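Local coordinates for DUF115 domain-containing protein (Magnetospirillum magneticum AMB-1, PDB 5MU5) that probably transfers sugars onto flagellin, as a Maf-type glycosyltransferase involved in the formation of the bacterial flagellum, at residues P24-G27 with E28-V32; F97-N100 with I101-A105; R626-F629 with H630-I633. All coordinates share one frame; numbering follows the deposited sequence.

Contact 1. Residues P24-G27 with E28-V32; sequences PEMG and ERLRV. With EDO (1,2-ethanediol), chain I.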
loop_
_atom_site.group_PDB
_atom_site.type_symbol
_atom_site.label_atom_id
_atom_site.label_comp_id
_atom_site.label_asym_id
_atom_site.label_seq_id
_atom_site.Cartn_x
_atom_site.Cartn_y
_atom_site.Cartn_z
ATOM N N PRO A 24 -8.699 7.685 25.727
ATOM C CA PRO A 24 -9.796 8.511 26.285
ATOM C C PRO A 24 -11.174 8.313 25.663
ATOM O O PRO A 24 -12.170 8.186 26.400
ATOM C CB PRO A 24 -9.297 9.964 26.128
ATOM C CG PRO A 24 -7.848 9.861 25.842
ATOM C CD PRO A 24 -7.576 8.506 25.236
ATOM N N GLU A 25 -11.244 8.298 24.341
ATOM C CA GLU A 25 -12.534 8.107 23.661
ATOM C C GLU A 25 -13.179 6.789 24.072
ATOM O O GLU A 25 -14.382 6.718 24.258
ATOM C CB GLU A 25 -12.387 8.177 22.133
ATOM C CG GLU A 25 -12.208 9.594 21.579
ATOM C CD GLU A 25 -12.034 9.637 20.059
ATOM O OE1 GLU A 25 -11.576 10.689 19.549
ATOM O OE2 GLU A 25 -12.351 8.629 19.366
ATOM N N MET A 26 -12.383 5.746 24.242
ATOM C CA MET A 26 -12.916 4.461 24.661
ATOM C C MET A 26 -13.358 4.541 26.126
ATOM O O MET A 26 -14.406 4.001 26.514
ATOM C CB MET A 26 -11.850 3.382 24.506
ATOM C CG MET A 26 -12.344 1.972 24.783
ATOM S SD MET A 26 -13.605 1.450 23.605
ATOM C CE MET A 26 -12.665 1.426 22.073
ATOM N N GLY A 27 -12.541 5.221 26.926
ATOM C CA GLY A 27 -12.824 5.444 28.332
ATOM C C GLY A 27 -14.119 6.203 28.480
ATOM O O GLY A 27 -14.943 5.859 29.325
ATOM N N GLU A 28 -14.327 7.213 27.634
ATOM C CA GLU A 28 -15.531 8.026 27.763
ATOM C C GLU A 28 -16.761 7.174 27.435
ATOM O O GLU A 28 -17.786 7.238 28.097
ATOM C CB GLU A 28 -15.455 9.285 26.895
ATOM C CG GLU A 28 -16.585 10.281 27.134
ATOM C CD GLU A 28 -16.824 10.620 28.609
ATOM O OE1 GLU A 28 -15.844 10.854 29.350
ATOM O OE2 GLU A 28 -18.006 10.664 29.029
ATOM N N ARG A 29 -16.617 6.320 26.451
ATOM C CA ARG A 29 -17.687 5.441 26.070
ATOM C C ARG A 29 -17.977 4.411 27.174
ATOM O O ARG A 29 -19.130 4.159 27.516
ATOM C CB ARG A 29 -17.312 4.769 24.754
ATOM C CG ARG A 29 -18.439 3.962 24.182
ATOM C CD ARG A 29 -18.078 3.372 22.850
ATOM N NE ARG A 29 -19.111 2.416 22.462
ATOM C CZ ARG A 29 -19.042 1.644 21.383
ATOM N NH1 ARG A 29 -17.991 1.715 20.567
ATOM N NH2 ARG A 29 -20.039 0.809 21.125
ATOM N N LEU A 30 -16.936 3.817 27.737
ATOM C CA LEU A 30 -17.116 2.929 28.884
ATOM C C LEU A 30 -17.802 3.599 30.081
ATOM O O LEU A 30 -18.611 2.965 30.768
ATOM C CB LEU A 30 -15.769 2.380 29.347
ATOM C CG LEU A 30 -15.203 1.301 28.428
ATOM C CD1 LEU A 30 -13.725 1.067 28.698
ATOM C CD2 LEU A 30 -15.994 0.002 28.593
ATOM N N ARG A 31 -17.480 4.867 30.335
ATOM C CA ARG A 31 -18.015 5.578 31.490
ATOM C C ARG A 31 -19.540 5.681 31.431
ATOM O O ARG A 31 -20.195 5.522 32.437
ATOM C CB ARG A 31 -17.410 6.998 31.584
ATOM C CG ARG A 31 -17.609 7.694 32.916
ATOM C CD ARG A 31 -17.050 9.128 32.951
ATOM N NE ARG A 31 -17.800 9.968 32.019
ATOM C CZ ARG A 31 -18.880 10.672 32.320
ATOM N NH1 ARG A 31 -19.332 10.744 33.571
ATOM N NH2 ARG A 31 -19.490 11.342 31.359
ATOM N N VAL A 32 -20.101 5.950 30.249
ATOM C CA VAL A 32 -21.552 6.173 30.122
ATOM C C VAL A 32 -22.331 4.965 29.602
ATOM O O VAL A 32 -23.530 5.054 29.428
ATOM C CB VAL A 32 -21.877 7.403 29.221
ATOM C CG1 VAL A 32 -21.314 8.678 29.828
ATOM C CG2 VAL A 32 -21.355 7.220 27.797
HETATM C C1 EDO I . -8.120 7.125 21.922
HETATM O O1 EDO I . -8.979 8.213 22.244
HETATM C C2 EDO I . -8.927 6.381 20.874
HETATM O O2 EDO I . -10.067 5.789 21.540
#

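Contact 2. Residues F97-N100 with I101-A105; sequences FLYN and ILKRA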
loop_
_atom_site.group_PDB
_atom_site.type_symbol
_atom_site.label_atom_id
_atom_site.label_comp_id
_atom_site.label_asym_id
_atom_site.label_seq_id
_atom_site.Cartn_x
_atom_site.Cartn_y
_atom_site.Cartn_z
ATOM N N PHE A 97 22.340 -9.380 2.069
ATOM C CA PHE A 97 22.262 -9.446 3.506
ATOM C C PHE A 97 21.791 -10.832 3.944
ATOM O O PHE A 97 22.392 -11.448 4.830
ATOM C CB PHE A 97 21.306 -8.364 4.042
ATOM C CG PHE A 97 20.972 -8.513 5.501
ATOM C CD1 PHE A 97 21.906 -8.214 6.479
ATOM C CD2 PHE A 97 19.720 -8.939 5.897
ATOM C CE1 PHE A 97 21.598 -8.339 7.826
ATOM C CE2 PHE A 97 19.402 -9.077 7.234
ATOM C CZ PHE A 97 20.346 -8.780 8.202
ATOM N N LEU A 98 20.694 -11.285 3.343
ATOM C CA LEU A 98 20.074 -12.543 3.732
ATOM C C LEU A 98 21.019 -13.675 3.430
ATOM O O LEU A 98 21.244 -14.551 4.257
ATOM C CB LEU A 98 18.744 -12.770 3.000
ATOM C CG LEU A 98 18.049 -14.114 3.283
ATOM C CD1 LEU A 98 17.801 -14.299 4.768
ATOM C CD2 LEU A 98 16.732 -14.218 2.537
ATOM N N TYR A 99 21.596 -13.645 2.244
ATOM C CA TYR A 99 22.553 -14.691 1.874
ATOM C C TYR A 99 23.677 -14.777 2.925
ATOM O O TYR A 99 24.030 -15.889 3.377
ATOM C CB TYR A 99 23.118 -14.442 0.465
ATOM C CG TYR A 99 24.080 -15.499 -0.001
ATOM C CD1 TYR A 99 25.440 -15.391 0.267
ATOM C CD2 TYR A 99 23.633 -16.614 -0.706
ATOM C CE1 TYR A 99 26.322 -16.362 -0.146
ATOM C CE2 TYR A 99 24.515 -17.591 -1.129
ATOM C CZ TYR A 99 25.858 -17.457 -0.841
ATOM O OH TYR A 99 26.758 -18.412 -1.250
ATOM N N ASN A 100 24.204 -13.621 3.352
ATOM C CA ASN A 100 25.334 -13.633 4.283
ATOM C C ASN A 100 25.007 -14.134 5.664
ATOM O O ASN A 100 25.779 -14.904 6.222
ATOM C CB ASN A 100 26.009 -12.271 4.402
ATOM C CG ASN A 100 26.783 -11.891 3.155
ATOM O OD1 ASN A 100 26.835 -12.630 2.181
ATOM N ND2 ASN A 100 27.363 -10.716 3.176
ATOM N N ILE A 101 23.882 -13.708 6.231
ATOM C CA ILE A 101 23.558 -14.173 7.560
ATOM C C ILE A 101 23.353 -15.683 7.559
ATOM O O ILE A 101 23.777 -16.361 8.479
ATOM C CB ILE A 101 22.360 -13.441 8.221
ATOM C CG1 ILE A 101 21.023 -13.766 7.531
ATOM C CG2 ILE A 101 22.657 -11.947 8.329
ATOM C CD1 ILE A 101 19.827 -13.148 8.219
ATOM N N LEU A 102 22.725 -16.214 6.520
ATOM C CA LEU A 102 22.470 -17.652 6.463
ATOM C C LEU A 102 23.718 -18.468 6.232
ATOM O O LEU A 102 23.906 -19.523 6.862
ATOM C CB LEU A 102 21.453 -17.967 5.373
ATOM C CG LEU A 102 20.084 -17.377 5.647
ATOM C CD1 LEU A 102 19.187 -17.763 4.486
ATOM C CD2 LEU A 102 19.523 -17.869 6.975
ATOM N N LYS A 103 24.562 -17.989 5.327
ATOM C CA LYS A 103 25.814 -18.656 5.060
ATOM C C LYS A 103 26.704 -18.712 6.326
ATOM O O LYS A 103 27.228 -19.772 6.670
ATOM C CB LYS A 103 26.526 -17.962 3.920
ATOM C CG LYS A 103 27.899 -18.521 3.654
ATOM C CD LYS A 103 28.655 -17.672 2.643
ATOM C CE LYS A 103 30.127 -18.073 2.594
ATOM N NZ LYS A 103 30.281 -19.551 2.459
ATOM N N ARG A 104 26.870 -17.582 7.011
ATOM C CA ARG A 104 27.691 -17.541 8.225
ATOM C C ARG A 104 27.126 -18.426 9.350
ATOM O O ARG A 104 27.880 -19.119 10.058
ATOM C CB ARG A 104 27.851 -16.115 8.713
ATOM C CG ARG A 104 28.808 -15.287 7.865
ATOM C CD ARG A 104 28.767 -13.812 8.252
ATOM N NE ARG A 104 29.264 -13.582 9.607
ATOM C CZ ARG A 104 29.470 -12.384 10.162
ATOM N NH1 ARG A 104 29.228 -11.260 9.494
ATOM N NH2 ARG A 104 29.926 -12.305 11.398
ATOM N N ALA A 105 25.806 -18.407 9.509
ATOM C CA ALA A 105 25.154 -19.293 10.463
ATOM C C ALA A 105 25.390 -20.766 10.123
ATOM O O ALA A 105 25.795 -21.527 10.991
ATOM C CB ALA A 105 23.664 -19.018 10.530
#

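Contact 3. Residues R626-F629 with H630-I633; sequences RDEF and HQMI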
loop_
_atom_site.group_PDB
_atom_site.type_symbol
_atom_site.label_atom_id
_atom_site.label_comp_id
_atom_site.label_asym_id
_atom_site.label_seq_id
_atom_site.Cartn_x
_atom_site.Cartn_y
_atom_site.Cartn_z
ATOM N N ARG A 626 23.865 -8.511 13.528
ATOM C CA ARG A 626 24.321 -7.177 13.848
ATOM C C ARG A 626 25.409 -6.777 12.881
ATOM O O ARG A 626 25.367 -5.710 12.289
ATOM C CB ARG A 626 24.849 -7.118 15.282
ATOM C CG ARG A 626 25.143 -5.713 15.792
ATOM C CD ARG A 626 26.085 -5.724 16.998
ATOM N NE ARG A 626 27.348 -6.335 16.609
ATOM C CZ ARG A 626 28.268 -5.766 15.825
ATOM N NH1 ARG A 626 28.102 -4.542 15.338
ATOM N NH2 ARG A 626 29.360 -6.444 15.500
ATOM N N ASP A 627 26.369 -7.657 12.704
ATOM C CA ASP A 627 27.524 -7.344 11.883
ATOM C C ASP A 627 27.145 -7.160 10.402
ATOM O O ASP A 627 27.584 -6.212 9.766
ATOM C CB ASP A 627 28.558 -8.451 12.024
ATOM C CG ASP A 627 29.845 -8.114 11.357
ATOM O OD1 ASP A 627 30.291 -6.960 11.486
ATOM O OD2 ASP A 627 30.421 -8.999 10.704
ATOM N N GLU A 628 26.331 -8.071 9.868
ATOM C CA GLU A 628 25.875 -7.968 8.488
ATOM C C GLU A 628 24.931 -6.798 8.290
ATOM O O GLU A 628 24.936 -6.183 7.234
ATOM C CB GLU A 628 25.222 -9.261 8.025
ATOM C CG GLU A 628 26.214 -10.412 7.915
ATOM C CD GLU A 628 27.287 -10.217 6.841
ATOM O OE1 GLU A 628 27.097 -9.381 5.917
ATOM O OE2 GLU A 628 28.333 -10.921 6.918
ATOM N N PHE A 629 24.134 -6.474 9.299
ATOM C CA PHE A 629 23.263 -5.319 9.194
ATOM C C PHE A 629 24.119 -4.061 8.995
ATOM O O PHE A 629 23.781 -3.215 8.172
ATOM C CB PHE A 629 22.371 -5.220 10.426
ATOM C CG PHE A 629 21.259 -4.219 10.306
ATOM C CD1 PHE A 629 20.093 -4.533 9.608
ATOM C CD2 PHE A 629 21.353 -2.971 10.927
ATOM C CE1 PHE A 629 19.052 -3.617 9.500
ATOM C CE2 PHE A 629 20.309 -2.052 10.829
ATOM C CZ PHE A 629 19.158 -2.376 10.110
ATOM N N HIS A 630 25.229 -3.966 9.738
ATOM C CA HIS A 630 26.211 -2.880 9.576
ATOM C C HIS A 630 26.864 -2.851 8.201
ATOM O O HIS A 630 27.005 -1.780 7.605
ATOM C CB HIS A 630 27.315 -2.958 10.631
ATOM C CG HIS A 630 27.061 -2.111 11.829
ATOM N ND1 HIS A 630 27.677 -0.891 12.015
ATOM C CD2 HIS A 630 26.247 -2.293 12.897
ATOM C CE1 HIS A 630 27.259 -0.361 13.151
ATOM N NE2 HIS A 630 26.393 -1.192 13.707
ATOM N N GLN A 631 27.311 -4.002 7.711
ATOM C CA GLN A 631 27.877 -4.048 6.370
ATOM C C GLN A 631 26.843 -3.579 5.346
ATOM O O GLN A 631 27.179 -2.834 4.436
ATOM C CB GLN A 631 28.416 -5.429 6.012
ATOM C CG GLN A 631 29.811 -5.696 6.569
ATOM C CD GLN A 631 30.341 -7.094 6.236
ATOM O OE1 GLN A 631 30.074 -7.649 5.158
ATOM N NE2 GLN A 631 31.103 -7.669 7.166
ATOM N N MET A 632 25.587 -3.985 5.511
ATOM C CA MET A 632 24.535 -3.547 4.608
ATOM C C MET A 632 24.384 -2.028 4.650
ATOM O O MET A 632 24.323 -1.364 3.604
ATOM C CB MET A 632 23.206 -4.183 4.976
ATOM C CG MET A 632 22.112 -3.951 3.954
ATOM S SD MET A 632 20.536 -4.658 4.438
ATOM C CE MET A 632 20.066 -3.510 5.721
ATOM N N ILE A 633 24.321 -1.484 5.859
ATOM C CA ILE A 633 24.175 -0.045 6.027
ATOM C C ILE A 633 25.390 0.700 5.462
ATOM O O ILE A 633 25.235 1.774 4.885
ATOM C CB ILE A 633 23.816 0.298 7.487
ATOM C CG1 ILE A 633 22.322 0.018 7.652
ATOM C CG2 ILE A 633 24.133 1.748 7.807
ATOM C CD1 ILE A 633 21.778 0.135 9.053
#

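Contact 1. Residues P24-G27 with E28-V32
M26 and L30 meet one helical turn apart: M26 CG lies 4.2 Å from L30 CD1, and M26 O accepts L30 N at 2.8 Å in a nearly straight bond (169°). L30 CG also lies 3.4 Å from M26 O. The segment is the short helix 24-32 in the N-terminal region of the Maf protein, packed through M26 and L30 against helices 9-22 and 154-160; the R29 chain, extended from CG to NE, carries its guanidinium to a cation-pi contact with F154. The helix starts at P24, whose O accepts E28 N at 2.7 Å, while E25 N, in the first turn, hydrogen-bonds O1 of a 1,2-ethanediol at 3.1 Å, a molecule probably from the crystallisation liquor. On another flank R31 grips E28 side-on, with NE and NH2 both directed to one oxygen. R31 NH2 lies 2.8 Å from E28 OE2, on its syn lone pair and in the guanidinium plane, whereas R31 NE approaches the same oxygen 27° out of the carboxylate plane. Bends at chi2 of E28 and chi3 of R31 bring the two charges together.

Contact 2. Residues F97-N100 with I101-A105
The carbonyl oxygen of Y99 accepts the backbone N-H of K103 at 2.9 Å between Y99 O and K103 N, the shortest polar bond here, and K103 CB lies close to the same oxygen. The side chains of Y99 and K103 cross rather than stack: K103 CD approaches Y99 CE1 at 3.9 Å, oblique to the phenol ring. The lysine chain runs extended until its last bend, which leads NZ to a salt bridge with D107.

Two further i to i+4 pairs are apolar. I101 CG2 sits over one face of the F97 ring, 4.1 Å from the ring centroid and 25° off its normal, displaced toward the rim by CE1 and CZ: a CH-pi contact. I101 takes a chi1 of 69°, which sets CG1 between its backbone N and carbonyl carbon and CG2 beside the N, where it faces the ring. CG1 in turn packs on the carbonyl of the preceding turn, 3.4 Å from I101 CG1 to L98 O. L98 and L102 meet through their methyls, L98 CD1 to L102 CD1 at 3.7 Å, and L102 CG also lies against L98 O.

At the polar side, R104 N bonds N100 O at 3.0 Å with an angle of 170°, and the arginine's CB and CG lie close to that oxygen. Both polar ends turn to another helix: N100 ND2 bonds E628, and R104 NH1 makes salt bridges with E628 and D627. F97 and I101 also touch E628, while L98 and L102 pack on Y608. The arrangement is that of an interface helix, 92-107, which joins apolar packing to salt bridges where the Maf N-terminal region docks on the C-terminal helical bundle.

Contact 3. Residues R626-F629 with H630-I633
The contact belongs to the helical bundle domain of the flagellin glycosyltransferase Maf, about two turns of the long helix 618-646. F629 carries its apolar side. With CG anti to the backbone N (chi1 -169°), its ring reaches forward along the helix, where M632 CE comes to 3.9 Å from F629 CE1, obliquely to the ring. F629 O accepts I633 N at 2.9 Å. Cutting F629 back to an alanine is likely to leave M632 CE without its aromatic neighbour and to open a gap by Y605 and M561.

On the polar flank, R626 NH1 stands 3.8 Å from H630 CD2, the guanidinium and imidazole planes 55° apart, and R626 O meets the edge of the histidine ring. R626 NH1 forms a salt bridge with D562, toward which H630 NE2 makes a weak hydrogen bond; R626 NE pairs with E623. Their shared acidic neighbour probably eases the closeness of two potentially positive groups. Helix 618-646 packs here on three helices: 92-107 through E628 and M632, 589-609 through F629, M632 and I633, and 546-564 through R626, F629, H630 and I633.

Overall arrangement
Contacts 2 and 3 form one interface, their centres 11 Å apart, although they lie far apart along the chain. Its polar part includes R104, whose NH1 lies 2.7 Å from E628 OE2 and 2.8 Å from D627 OD2, two salt bridges from a single nitrogen; elsewhere in the interface F97 CE1 packs 3.5 Å from F629 N. The Maf N-terminal region is thus tied to the helical bundle by charge and by an aromatic ring together. Contact 1 is remote, its nearest atoms about 37 Å from contact 2 and about 33 Å from contact 3, even though residues 24-32 and 97-105 both belong to the N-terminal region. The ethanediol belongs to contact 1, far from the interface of contacts 2 and 3.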